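Side-chain contacts in beta-galactosidase (Bacillus circulans, PDB 4MAD), which probably hydrolyses terminal non-reducing beta-D-galactose residues in beta-D-galactosides, as a member of glycoside hydrolase family 35: residues E169-S174 against E247-W252; C110-F115 against N283-H288; I102-P107 against F199-P204; I217-N222 against A232-Y237. One frame throughout, in Å; residues are numbered along the deposited sequence.

Contact 1: E169-S174 against E247-W252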
loop_
_atom_site.group_PDB
_atom_site.type_symbol
_atom_site.label_atom_id
_atom_site.label_comp_id
_atom_site.label_asym_id
_atom_site.label_seq_id
_atom_site.Cartn_x
_atom_site.Cartn_y
_atom_site.Cartn_z
ATOM N N GLU A 169 -0.222 13.960 12.555
ATOM C CA GLU A 169 0.155 12.511 12.523
ATOM C C GLU A 169 -0.907 12.034 11.544
ATOM O O GLU A 169 -1.338 12.704 10.709
ATOM C CB GLU A 169 0.085 11.889 13.907
ATOM C CG GLU A 169 1.238 11.048 14.345
ATOM C CD GLU A 169 0.900 9.587 14.315
ATOM O OE1 GLU A 169 -0.205 9.218 13.978
ATOM O OE2 GLU A 169 1.774 8.809 14.609
ATOM N N ASN A 170 -1.236 10.796 11.683
ATOM C CA ASN A 170 -2.529 10.343 11.232
ATOM C C ASN A 170 -3.494 9.569 12.074
ATOM O O ASN A 170 -3.179 8.531 12.546
ATOM C CB ASN A 170 -2.099 9.530 10.031
ATOM C CG ASN A 170 -3.258 9.140 9.151
ATOM O OD1 ASN A 170 -3.703 9.913 8.387
ATOM N ND2 ASN A 170 -3.754 7.950 9.303
ATOM N N GLU A 171 -4.660 10.144 12.302
ATOM C CA GLU A 171 -5.652 9.471 13.092
ATOM C C GLU A 171 -5.014 8.913 14.387
ATOM O O GLU A 171 -5.214 7.790 14.735
ATOM C CB GLU A 171 -6.335 8.377 12.269
ATOM C CG GLU A 171 -7.314 8.862 11.262
ATOM C CD GLU A 171 -8.275 7.791 10.698
ATOM O OE1 GLU A 171 -7.866 6.635 10.628
ATOM O OE2 GLU A 171 -9.399 8.153 10.332
ATOM N N TYR A 172 -4.233 9.740 15.066
ATOM C CA TYR A 172 -3.464 9.250 16.192
ATOM C C TYR A 172 -4.352 8.695 17.297
ATOM O O TYR A 172 -4.006 7.764 17.932
ATOM C CB TYR A 172 -2.476 10.250 16.732
ATOM C CG TYR A 172 -1.599 9.684 17.807
ATOM C CD1 TYR A 172 -0.671 8.690 17.545
ATOM C CD2 TYR A 172 -1.734 10.075 19.120
ATOM C CE1 TYR A 172 0.094 8.167 18.522
ATOM C CE2 TYR A 172 -0.970 9.522 20.098
ATOM C CZ TYR A 172 -0.049 8.582 19.795
ATOM O OH TYR A 172 0.723 8.055 20.758
ATOM N N GLY A 173 -5.520 9.295 17.468
ATOM C CA GLY A 173 -6.428 8.944 18.506
ATOM C C GLY A 173 -6.954 7.544 18.419
ATOM O O GLY A 173 -7.556 7.030 19.327
ATOM N N SER A 174 -6.786 6.967 17.257
ATOM C CA SER A 174 -7.169 5.598 17.032
ATOM C C SER A 174 -6.105 4.602 17.483
ATOM O O SER A 174 -6.376 3.448 17.531
ATOM C CB SER A 174 -7.526 5.351 15.579
ATOM O OG SER A 174 -8.593 6.130 15.134
ATOM N N GLU A 247 -10.801 12.948 5.344
ATOM C CA GLU A 247 -11.024 11.780 4.540
ATOM C C GLU A 247 -12.535 11.481 4.481
ATOM O O GLU A 247 -13.105 11.070 5.411
ATOM C CB GLU A 247 -10.265 10.562 5.080
ATOM C CG GLU A 247 -8.800 10.791 5.358
ATOM C CD GLU A 247 -8.117 9.596 6.015
ATOM O OE1 GLU A 247 -8.768 8.559 6.164
ATOM O OE2 GLU A 247 -6.971 9.762 6.420
ATOM N N PHE A 248 -13.147 11.748 3.354
ATOM C CA PHE A 248 -14.514 11.338 3.092
ATOM C C PHE A 248 -14.382 10.032 2.320
ATOM O O PHE A 248 -14.052 10.026 1.163
ATOM C CB PHE A 248 -15.250 12.415 2.296
ATOM C CG PHE A 248 -16.593 11.999 1.732
ATOM C CD1 PHE A 248 -17.446 11.170 2.400
ATOM C CD2 PHE A 248 -17.022 12.487 0.521
ATOM C CE1 PHE A 248 -18.661 10.853 1.829
ATOM C CE2 PHE A 248 -18.187 12.126 0.004
ATOM C CZ PHE A 248 -19.006 11.332 0.671
ATOM N N TRP A 249 -14.671 8.939 3.008
ATOM C CA TRP A 249 -14.498 7.620 2.467
ATOM C C TRP A 249 -15.708 7.337 1.575
ATOM O O TRP A 249 -16.652 6.739 1.981
ATOM C CB TRP A 249 -14.376 6.545 3.581
ATOM C CG TRP A 249 -13.311 6.833 4.554
ATOM C CD1 TRP A 249 -12.105 7.257 4.269
ATOM C CD2 TRP A 249 -13.370 6.697 5.971
ATOM N NE1 TRP A 249 -11.378 7.427 5.395
ATOM C CE2 TRP A 249 -12.153 7.102 6.467
ATOM C CE3 TRP A 249 -14.348 6.299 6.858
ATOM C CZ2 TRP A 249 -11.875 7.112 7.806
ATOM C CZ3 TRP A 249 -14.071 6.327 8.177
ATOM C CH2 TRP A 249 -12.852 6.715 8.637
ATOM N N HIS A 250 -15.651 7.812 0.359
ATOM C CA HIS A 250 -16.789 7.693 -0.542
ATOM C C HIS A 250 -16.809 6.360 -1.260
ATOM O O HIS A 250 -17.697 6.043 -1.971
ATOM C CB HIS A 250 -16.806 8.818 -1.562
ATOM C CG HIS A 250 -15.788 8.669 -2.619
ATOM N ND1 HIS A 250 -14.453 8.888 -2.402
ATOM C CD2 HIS A 250 -15.895 8.265 -3.891
ATOM C CE1 HIS A 250 -13.785 8.652 -3.504
ATOM N NE2 HIS A 250 -14.633 8.276 -4.423
ATOM N N GLY A 251 -15.768 5.607 -1.028
ATOM C CA GLY A 251 -15.570 4.299 -1.558
ATOM C C GLY A 251 -14.998 3.451 -0.434
ATOM O O GLY A 251 -15.190 3.785 0.672
ATOM N N TRP A 252 -14.337 2.350 -0.763
ATOM C CA TRP A 252 -13.686 1.498 0.213
ATOM C C TRP A 252 -12.716 0.553 -0.496
ATOM O O TRP A 252 -12.659 0.525 -1.679
ATOM C CB TRP A 252 -14.670 0.704 1.059
ATOM C CG TRP A 252 -14.201 0.314 2.412
ATOM C CD1 TRP A 252 -13.972 -0.917 2.864
ATOM C CD2 TRP A 252 -13.958 1.188 3.508
ATOM N NE1 TRP A 252 -13.577 -0.887 4.169
ATOM C CE2 TRP A 252 -13.588 0.401 4.596
ATOM C CE3 TRP A 252 -14.021 2.561 3.670
ATOM C CZ2 TRP A 252 -13.271 0.946 5.810
ATOM C CZ3 TRP A 252 -13.725 3.083 4.848
ATOM C CH2 TRP A 252 -13.363 2.296 5.919
HETATM O O HOH W 1 -6.447 7.507 7.876
#
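Glu171 and Glu247, the predicted proton donor and nucleophile of the active site, face each other at the C-terminal end of the (beta/alpha)8 barrel, with Glu171 OE2 4.2 Å from Glu247 OE1. Trp249 stands beside both. Its NE1 donates to Glu247 OE1 at 2.9 Å (N-H...O 159°), a bond lying in the indole plane and using the oxygen's anti lone pair. The benzo edge of the same ring brings CZ2 to 3.7 Å from Glu171 OE2, whose carboxylate is turned perpendicular to the indole. A water donates to Glu247 OE2 at 2.7 Å and accepts from Asn170 ND2 at 3.1 Å, linking two groups that are nearly coplanar. With an alanine in place of Trp249 the indole donor is gone, and the Glu247 carboxylate would probably be freer to turn. Neighbouring strands add further partners: Asn222 of strand 218-223 on Glu171 OE2, Arg104 of strand 100-104 on Glu247 OE2, and Tyr66 of strand 62-66 on Asn170 OD1.

Contact 2: C110-F115 against N283-H288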
loop_
_atom_site.group_PDB
_atom_site.type_symbol
_atom_site.label_atom_id
_atom_site.label_comp_id
_atom_site.label_asym_id
_atom_site.label_seq_id
_atom_site.Cartn_x
_atom_site.Cartn_y
_atom_site.Cartn_z
ATOM N N CYS A 110 -0.773 4.986 7.478
ATOM C CA CYS A 110 -1.850 4.011 7.481
ATOM C C CYS A 110 -2.079 3.787 5.995
ATOM O O CYS A 110 -1.219 3.368 5.318
ATOM C CB CYS A 110 -3.074 4.533 8.178
ATOM S SG CYS A 110 -4.280 3.257 8.446
ATOM N N ALA A 111 -3.287 4.083 5.525
ATOM C CA ALA A 111 -3.585 4.141 4.090
ATOM C C ALA A 111 -3.776 2.807 3.353
ATOM O O ALA A 111 -4.067 2.802 2.156
ATOM C CB ALA A 111 -2.535 4.990 3.374
ATOM N N GLU A 112 -3.616 1.686 4.048
ATOM C CA GLU A 112 -3.764 0.393 3.424
ATOM C C GLU A 112 -2.491 0.057 2.647
ATOM O O GLU A 112 -2.568 -0.509 1.620
ATOM C CB GLU A 112 -4.972 0.368 2.501
ATOM C CG GLU A 112 -6.284 0.289 3.183
ATOM C CD GLU A 112 -6.752 1.602 3.700
ATOM O OE1 GLU A 112 -6.979 2.486 2.934
ATOM O OE2 GLU A 112 -6.971 1.747 4.857
ATOM N N TRP A 113 -1.363 0.483 3.173
ATOM C CA TRP A 113 -0.047 0.395 2.561
ATOM C C TRP A 113 0.913 -0.325 3.502
ATOM O O TRP A 113 0.813 -0.168 4.664
ATOM C CB TRP A 113 0.484 1.815 2.315
ATOM C CG TRP A 113 1.745 1.968 1.599
ATOM C CD1 TRP A 113 2.946 2.304 2.134
ATOM C CD2 TRP A 113 1.959 1.889 0.201
ATOM N NE1 TRP A 113 3.882 2.386 1.195
ATOM C CE2 TRP A 113 3.321 2.108 -0.013
ATOM C CE3 TRP A 113 1.161 1.581 -0.887
ATOM C CZ2 TRP A 113 3.872 2.087 -1.271
ATOM C CZ3 TRP A 113 1.734 1.537 -2.112
ATOM C CH2 TRP A 113 3.057 1.813 -2.302
ATOM N N GLU A 114 1.901 -1.009 2.959
ATOM C CA GLU A 114 2.713 -1.899 3.759
ATOM C C GLU A 114 3.204 -1.177 5.018
ATOM O O GLU A 114 3.785 -0.160 4.932
ATOM C CB GLU A 114 3.935 -2.333 2.939
ATOM C CG GLU A 114 4.200 -3.799 2.853
ATOM C CD GLU A 114 5.027 -4.347 3.987
ATOM O OE1 GLU A 114 4.932 -5.538 4.235
ATOM O OE2 GLU A 114 5.732 -3.566 4.577
ATOM N N PHE A 115 2.887 -1.753 6.162
ATOM C CA PHE A 115 3.428 -1.341 7.465
ATOM C C PHE A 115 3.025 0.102 7.770
ATOM O O PHE A 115 3.631 0.791 8.509
ATOM C CB PHE A 115 4.950 -1.547 7.528
ATOM C CG PHE A 115 5.561 -1.632 8.958
ATOM C CD1 PHE A 115 4.801 -1.640 10.067
ATOM C CD2 PHE A 115 6.933 -1.780 9.137
ATOM C CE1 PHE A 115 5.396 -1.750 11.328
ATOM C CE2 PHE A 115 7.503 -1.848 10.382
ATOM C CZ PHE A 115 6.761 -1.833 11.448
ATOM N N ASN A 283 -12.075 16.430 1.701
ATOM C CA ASN A 283 -11.065 15.710 0.946
ATOM C C ASN A 283 -11.574 14.323 0.596
ATOM O O ASN A 283 -11.791 13.556 1.440
ATOM C CB ASN A 283 -9.781 15.605 1.742
ATOM C CG ASN A 283 -8.664 14.951 0.983
ATOM O OD1 ASN A 283 -8.468 15.196 -0.192
ATOM N ND2 ASN A 283 -7.908 14.117 1.684
ATOM N N PHE A 284 -11.769 14.060 -0.675
ATOM C CA PHE A 284 -12.292 12.806 -1.104
ATOM C C PHE A 284 -11.186 11.720 -0.957
ATOM O O PHE A 284 -10.138 11.875 -1.496
ATOM C CB PHE A 284 -12.768 12.894 -2.552
ATOM C CG PHE A 284 -14.187 13.279 -2.707
ATOM C CD1 PHE A 284 -15.077 12.400 -3.163
ATOM C CD2 PHE A 284 -14.611 14.527 -2.408
ATOM C CE1 PHE A 284 -16.378 12.749 -3.277
ATOM C CE2 PHE A 284 -15.900 14.863 -2.553
ATOM C CZ PHE A 284 -16.773 13.979 -2.984
ATOM N N TYR A 285 -11.491 10.643 -0.243
ATOM C CA TYR A 285 -10.621 9.511 -0.132
ATOM C C TYR A 285 -11.275 8.245 -0.711
ATOM O O TYR A 285 -12.184 7.750 -0.136
ATOM C CB TYR A 285 -10.289 9.296 1.324
ATOM C CG TYR A 285 -9.083 8.420 1.518
ATOM C CD1 TYR A 285 -7.856 8.943 1.840
ATOM C CD2 TYR A 285 -9.161 7.072 1.294
ATOM C CE1 TYR A 285 -6.762 8.132 1.984
ATOM C CE2 TYR A 285 -8.073 6.279 1.404
ATOM C CZ TYR A 285 -6.880 6.797 1.768
ATOM O OH TYR A 285 -5.822 5.972 1.876
ATOM N N MET A 286 -10.798 7.722 -1.840
ATOM C CA MET A 286 -9.747 8.280 -2.675
ATOM C C MET A 286 -10.360 8.922 -3.928
ATOM O O MET A 286 -11.320 8.443 -4.429
ATOM C CB MET A 286 -8.833 7.182 -3.153
ATOM C CG MET A 286 -8.035 6.516 -2.136
ATOM S SD MET A 286 -6.784 7.448 -1.423
ATOM C CE MET A 286 -5.769 7.711 -2.810
ATOM N N ALA A 287 -9.826 10.035 -4.380
ATOM C CA ALA A 287 -10.289 10.567 -5.635
ATOM C C ALA A 287 -9.818 9.755 -6.808
ATOM O O ALA A 287 -10.551 9.392 -7.616
ATOM C CB ALA A 287 -9.867 11.987 -5.827
ATOM N N HIS A 288 -8.523 9.547 -6.852
ATOM C CA HIS A 288 -7.889 8.523 -7.626
ATOM C C HIS A 288 -7.064 7.586 -6.720
ATOM O O HIS A 288 -6.214 8.008 -6.046
ATOM C CB HIS A 288 -6.983 9.149 -8.664
ATOM C CG HIS A 288 -6.252 8.145 -9.487
ATOM N ND1 HIS A 288 -6.901 7.272 -10.317
ATOM C CD2 HIS A 288 -4.945 7.814 -9.538
ATOM C CE1 HIS A 288 -6.017 6.475 -10.868
ATOM N NE2 HIS A 288 -4.822 6.815 -10.448
#
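Tyr285 pushes its phenol end against Ala111, and this is the close part of the contact: Tyr285 OH lies 3.6 Å from Ala111 O and 3.7 Å from Ala111 CB. Over one ring face, Met286 SD sits 3.2 Å above the plane of Tyr285 at its centre, a tight Met-aromatic contact between consecutive residues joined by a cis peptide bond. CG of Tyr285 lies anti to the backbone N (chi1 -163°), which directs the phenol to the 110-115 loop. Tyr285 follows strand 281-284, the last of the eight in the barrel, while Ala111 belongs to a long loop after strand 100-104, so the contact brings together chain that leaves the barrel at two different strands. Three successive positive phi values, at Cys110, Ala111 and Glu112, turn the loop. Glu112 makes the looser side, being partly exposed, with OE1 3.8 Å from Tyr285 OH in an oblique approach. Its side chain bends at chi2 (80°), which folds the carboxylate back until OE1 is 3.0 Å from Ala111 O, two acceptors with no bond between them. Each has a partner elsewhere: Arg42 serves Ala111 O, and the hydroxyl of Tyr313 is hydrogen-bonded to both Glu112 OE1 and Tyr285 OH. On this side a bound 2-(2-methoxyethoxy)ethanol, probably from the crystallisation liquor, lies about 3 Å from the Glu112 side chain at the nearest atoms.

Contact 3: I102-P107 against F199-P204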
loop_
_atom_site.group_PDB
_atom_site.type_symbol
_atom_site.label_atom_id
_atom_site.label_comp_id
_atom_site.label_asym_id
_atom_site.label_seq_id
_atom_site.Cartn_x
_atom_site.Cartn_y
_atom_site.Cartn_z
ATOM N N ILE A 102 -2.034 19.579 -0.318
ATOM C CA ILE A 102 -1.952 19.239 1.081
ATOM C C ILE A 102 -1.061 18.007 1.148
ATOM O O ILE A 102 -1.226 17.134 0.382
ATOM C CB ILE A 102 -3.308 18.906 1.661
ATOM C CG1 ILE A 102 -4.197 20.148 1.713
ATOM C CG2 ILE A 102 -3.183 18.372 3.031
ATOM C CD1 ILE A 102 -5.585 19.900 2.113
ATOM N N VAL A 103 -0.096 18.017 2.043
ATOM C CA VAL A 103 0.828 16.916 2.209
ATOM C C VAL A 103 0.586 16.337 3.597
ATOM O O VAL A 103 0.469 17.055 4.523
ATOM C CB VAL A 103 2.248 17.369 2.120
ATOM C CG1 VAL A 103 3.164 16.247 2.320
ATOM C CG2 VAL A 103 2.511 17.934 0.840
ATOM N N ARG A 104 0.615 15.080 3.680
ATOM C CA ARG A 104 0.283 14.412 4.889
ATOM C C ARG A 104 1.474 13.495 5.243
ATOM O O ARG A 104 1.560 12.420 4.781
ATOM C CB ARG A 104 -1.013 13.609 4.752
ATOM C CG ARG A 104 -2.248 14.461 4.510
ATOM C CD ARG A 104 -3.519 13.660 4.278
ATOM N NE ARG A 104 -3.896 12.879 5.452
ATOM C CZ ARG A 104 -4.896 12.009 5.478
ATOM N NH1 ARG A 104 -5.625 11.799 4.389
ATOM N NH2 ARG A 104 -5.170 11.341 6.592
ATOM N N PRO A 105 2.554 13.980 5.839
ATOM C CA PRO A 105 3.848 13.316 5.937
ATOM C C PRO A 105 3.969 12.214 7.008
ATOM O O PRO A 105 4.995 11.615 7.110
ATOM C CB PRO A 105 4.783 14.452 6.233
ATOM C CG PRO A 105 4.011 15.350 6.954
ATOM C CD PRO A 105 2.629 15.302 6.435
ATOM N N GLY A 106 2.895 11.924 7.701
ATOM C CA GLY A 106 2.909 10.878 8.681
ATOM C C GLY A 106 3.701 11.250 9.921
ATOM O O GLY A 106 3.355 12.190 10.543
ATOM N N PRO A 107 4.692 10.477 10.331
ATOM C CA PRO A 107 5.380 9.461 9.563
ATOM C C PRO A 107 4.714 8.123 9.322
ATOM O O PRO A 107 5.166 7.394 8.498
ATOM C CB PRO A 107 6.673 9.272 10.321
ATOM C CG PRO A 107 6.414 9.672 11.629
ATOM C CD PRO A 107 5.237 10.577 11.680
ATOM N N PHE A 199 -2.268 20.568 10.848
ATOM C CA PHE A 199 -3.534 20.090 11.327
ATOM C C PHE A 199 -3.431 18.616 11.609
ATOM O O PHE A 199 -2.559 18.028 11.151
ATOM C CB PHE A 199 -4.626 20.369 10.298
ATOM C CG PHE A 199 -4.459 19.613 9.044
ATOM C CD1 PHE A 199 -4.956 18.368 8.910
ATOM C CD2 PHE A 199 -3.770 20.143 7.980
ATOM C CE1 PHE A 199 -4.773 17.677 7.752
ATOM C CE2 PHE A 199 -3.619 19.441 6.815
ATOM C CZ PHE A 199 -4.094 18.234 6.711
ATOM N N THR A 200 -4.414 18.071 12.293
ATOM C CA THR A 200 -4.557 16.658 12.562
ATOM C C THR A 200 -5.891 16.158 12.012
ATOM O O THR A 200 -6.728 16.915 11.659
ATOM C CB THR A 200 -4.533 16.333 14.072
ATOM O OG1 THR A 200 -5.477 17.116 14.762
ATOM C CG2 THR A 200 -3.119 16.590 14.631
ATOM N N SER A 201 -6.023 14.849 11.936
ATOM C CA SER A 201 -7.297 14.255 11.620
ATOM C C SER A 201 -7.553 13.083 12.532
ATOM O O SER A 201 -6.667 12.444 12.939
ATOM C CB SER A 201 -7.394 13.854 10.143
ATOM O OG SER A 201 -6.573 12.776 9.785
ATOM N N ASP A 202 -8.802 12.880 12.859
ATOM C CA ASP A 202 -9.210 11.752 13.648
ATOM C C ASP A 202 -10.655 11.364 13.338
ATOM O O ASP A 202 -11.348 12.101 12.730
ATOM C CB ASP A 202 -9.111 12.046 15.113
ATOM C CG ASP A 202 -7.710 12.049 15.612
ATOM O OD1 ASP A 202 -7.155 10.991 15.827
ATOM O OD2 ASP A 202 -7.191 13.128 15.796
ATOM N N GLY A 203 -11.061 10.182 13.780
ATOM C CA GLY A 203 -12.456 9.810 13.763
ATOM C C GLY A 203 -13.232 10.621 14.790
ATOM O O GLY A 203 -12.715 11.023 15.740
ATOM N N PRO A 204 -14.502 10.836 14.537
ATOM C CA PRO A 204 -15.311 11.751 15.330
ATOM C C PRO A 204 -15.872 11.091 16.566
ATOM O O PRO A 204 -17.037 10.960 16.658
ATOM C CB PRO A 204 -16.478 12.073 14.395
ATOM C CG PRO A 204 -16.588 10.976 13.514
ATOM C CD PRO A 204 -15.216 10.369 13.361
#
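Ile102 and Phe199 meet at about a right angle, the methyl CG2 of Ile102 arriving in the plane of the phenyl ring, at its edge. CG2 is 3.8 Å from Phe199 CZ and slightly farther from CE2, so the far end of the ring takes the branch. Phe199 gets there with CG in the crowded position between backbone N and carbonyl carbon (chi1 66°), which swings the ring toward strand 100-104. One step toward the C-terminal end of the barrel the chemistry turns polar. Arg104 starts out extended and then kinks at chi3 (64°), and this carries its guanidinium toward Ser201; Arg104 NH2 comes to 3.8 Å from Ser201 OG in an oblique approach with no hydrogen bond. The guanidinium serves other partners instead: NH2 forms a salt bridge with Glu247, the predicted nucleophile, and a weak bond to Asn170 OD1, while NE makes a weak bond to Gln167. Ser201 OG in turn is held weakly by Asn222. Ile102 and Arg104 lie on the third strand of the barrel, Phe199 and Ser201 on the fifth, and they touch across its interior, with the CA atoms of Arg104 and Thr200 9.3 Å apart. Strand 163-167 runs between them, its Ala165 and Gln167 touching Phe199 and bonded to the backbone of Val103, and Met246 of strand 244-249 packs on both Phe199 and Ser201.

Contact 4: I217-N222 against A232-Y237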
loop_
_atom_site.group_PDB
_atom_site.type_symbol
_atom_site.label_atom_id
_atom_site.label_comp_id
_atom_site.label_asym_id
_atom_site.label_seq_id
_atom_site.Cartn_x
_atom_site.Cartn_y
_atom_site.Cartn_z
ATOM N N ILE A 217 -3.431 23.159 17.683
ATOM C CA ILE A 217 -3.513 22.646 16.328
ATOM C C ILE A 217 -4.948 22.344 15.834
ATOM O O ILE A 217 -5.673 21.668 16.490
ATOM C CB ILE A 217 -2.617 21.387 16.198
ATOM C CG1 ILE A 217 -1.148 21.720 16.443
ATOM C CG2 ILE A 217 -2.780 20.798 14.892
ATOM C CD1 ILE A 217 -0.572 22.678 15.501
ATOM N N PHE A 218 -5.284 22.828 14.652
ATOM C CA PHE A 218 -6.584 22.628 14.023
ATOM C C PHE A 218 -6.851 21.127 13.863
ATOM O O PHE A 218 -6.018 20.425 13.438
ATOM C CB PHE A 218 -6.531 23.312 12.654
ATOM C CG PHE A 218 -7.792 23.226 11.847
ATOM C CD1 PHE A 218 -8.987 23.646 12.341
ATOM C CD2 PHE A 218 -7.764 22.758 10.562
ATOM C CE1 PHE A 218 -10.106 23.558 11.595
ATOM C CE2 PHE A 218 -8.885 22.672 9.836
ATOM C CZ PHE A 218 -10.047 23.068 10.351
ATOM N N GLU A 219 -8.061 20.703 14.164
ATOM C CA GLU A 219 -8.474 19.322 13.983
ATOM C C GLU A 219 -9.528 19.166 12.871
ATOM O O GLU A 219 -10.366 20.005 12.692
ATOM C CB GLU A 219 -8.954 18.691 15.302
ATOM C CG GLU A 219 -9.553 17.314 15.254
ATOM C CD GLU A 219 -8.524 16.204 15.077
ATOM O OE1 GLU A 219 -7.746 16.314 14.165
ATOM O OE2 GLU A 219 -8.542 15.234 15.840
ATOM N N THR A 220 -9.438 18.060 12.162
ATOM C CA THR A 220 -10.391 17.703 11.131
ATOM C C THR A 220 -10.904 16.314 11.466
ATOM O O THR A 220 -10.303 15.676 12.235
ATOM C CB THR A 220 -9.745 17.681 9.766
ATOM O OG1 THR A 220 -8.650 16.793 9.735
ATOM C CG2 THR A 220 -9.278 19.071 9.377
ATOM N N VAL A 221 -11.971 15.814 10.965
ATOM C CA VAL A 221 -12.425 14.445 11.095
ATOM C C VAL A 221 -12.594 13.716 9.765
ATOM O O VAL A 221 -12.745 14.351 8.742
ATOM C CB VAL A 221 -13.764 14.384 11.853
ATOM C CG1 VAL A 221 -13.591 14.881 13.280
ATOM C CG2 VAL A 221 -14.826 15.194 11.125
ATOM N N ASN A 222 -12.599 12.390 9.968
ATOM C CA ASN A 222 -12.688 11.472 8.888
ATOM C C ASN A 222 -13.911 10.592 9.007
ATOM O O ASN A 222 -14.182 10.103 10.037
ATOM C CB ASN A 222 -11.441 10.602 8.913
ATOM C CG ASN A 222 -10.184 11.395 8.779
ATOM O OD1 ASN A 222 -10.195 12.461 8.251
ATOM N ND2 ASN A 222 -9.082 10.811 9.185
ATOM N N ALA A 232 -20.822 17.607 14.648
ATOM C CA ALA A 232 -21.293 17.928 15.966
ATOM C C ALA A 232 -20.332 17.456 17.035
ATOM O O ALA A 232 -20.067 18.168 17.937
ATOM C CB ALA A 232 -22.606 17.371 16.187
ATOM N N GLN A 233 -19.820 16.252 16.890
ATOM C CA GLN A 233 -18.831 15.727 17.806
ATOM C C GLN A 233 -17.589 16.553 17.803
ATOM O O GLN A 233 -17.113 16.890 18.818
ATOM C CB GLN A 233 -18.448 14.311 17.453
ATOM C CG GLN A 233 -19.143 13.338 18.236
ATOM C CD GLN A 233 -18.758 13.379 19.691
ATOM O OE1 GLN A 233 -18.118 14.272 20.163
ATOM N NE2 GLN A 233 -19.142 12.435 20.363
ATOM N N LEU A 234 -17.140 16.917 16.620
ATOM C CA LEU A 234 -15.991 17.767 16.469
ATOM C C LEU A 234 -16.215 19.104 17.153
ATOM O O LEU A 234 -15.385 19.540 17.874
ATOM C CB LEU A 234 -15.671 18.004 15.010
ATOM C CG LEU A 234 -14.613 19.024 14.632
ATOM C CD1 LEU A 234 -13.367 18.691 15.296
ATOM C CD2 LEU A 234 -14.414 19.175 13.211
ATOM N N LYS A 235 -17.391 19.677 16.998
ATOM C CA LYS A 235 -17.688 20.948 17.624
ATOM C C LYS A 235 -17.677 20.972 19.163
ATOM O O LYS A 235 -17.502 22.002 19.755
ATOM C CB LYS A 235 -18.954 21.559 17.042
ATOM C CG LYS A 235 -18.715 22.093 15.672
ATOM C CD LYS A 235 -19.782 22.979 15.225
ATOM C CE LYS A 235 -20.709 22.237 14.422
ATOM N NZ LYS A 235 -21.943 22.940 14.152
ATOM N N GLN A 236 -17.835 19.825 19.783
ATOM C CA GLN A 236 -17.623 19.711 21.202
ATOM C C GLN A 236 -16.224 19.981 21.646
ATOM O O GLN A 236 -16.020 20.399 22.734
ATOM C CB GLN A 236 -18.094 18.406 21.741
ATOM C CG GLN A 236 -19.449 18.179 21.382
ATOM C CD GLN A 236 -20.185 17.651 22.481
ATOM O OE1 GLN A 236 -20.061 16.504 22.803
ATOM N NE2 GLN A 236 -20.953 18.491 23.120
ATOM N N TYR A 237 -15.278 19.632 20.831
ATOM C CA TYR A 237 -13.898 19.886 21.113
ATOM C C TYR A 237 -13.315 21.147 20.462
ATOM O O TYR A 237 -12.306 21.622 20.866
ATOM C CB TYR A 237 -13.061 18.658 20.725
ATOM C CG TYR A 237 -13.359 17.413 21.512
ATOM C CD1 TYR A 237 -12.483 16.968 22.457
ATOM C CD2 TYR A 237 -14.482 16.687 21.291
ATOM C CE1 TYR A 237 -12.732 15.878 23.165
ATOM C CE2 TYR A 237 -14.758 15.598 22.015
ATOM C CZ TYR A 237 -13.881 15.189 22.949
ATOM O OH TYR A 237 -14.099 14.052 23.665
#
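Leu234 of helix 227-237 packs on Glu219 and Val221 of strand 218-223, the first strand and the helix of a beta-alpha-beta unit that the chain completes with strand 244-249. Along the helix segment, Ala232 lies on the exposed side, and its O takes a weak bond from Gln236 N. Gln233 leads its side chain away from the strand to touch Pro206 of helix 206-212. Leu234 then carries the whole contact. Its CB meets Val221 CG1 at 4.1 Å, while CD1 is the same distance from Glu219 CG. With CG anti to the backbone N (chi1 172°), the isobutyl group reaches out from the helix, and both CD1 and CD2 come to 4.2 Å from Glu219 O. The side chain of Glu219 meets the leucine through its CG: the chain bends at chi2 (75°), and OE1 is directed to Thr200 OG1 of strand 197-202, in a bond made doubtful by the uncertain place of OE1. Lys235 and Gln236 continue on the outer, exposed side of the helix. Tyr237 turns to helix 206-212, where it touches Pro206 and Leu209, and its N donates to Leu234 O at 3.0 Å.

All four contacts belong to the eight-stranded barrel. Contacts 1 to 3 gather round its interior and the active-site end: contacts 1 and 3 share the salt bridge between Glu247 and Arg104, and contact 2 adjoins contact 1 through backbone bonds between strands 244-249 and 281-284. The touching residues of contacts 3 and 4 are all buried, those of contact 4 under a helix with an exposed outer side; contact 2 is largely buried, with Glu112 partly exposed, and contact 1 partly buried. Contact 1 relies on carboxylates and water, contact 2 on a tyrosine hydroxyl, contact 3 on an aromatic edge and an arginine. Contact 4 is carried by carbon contacts of one leucine, with no hydrogen bond across it, yet Asn222 from its strand reaches Glu171.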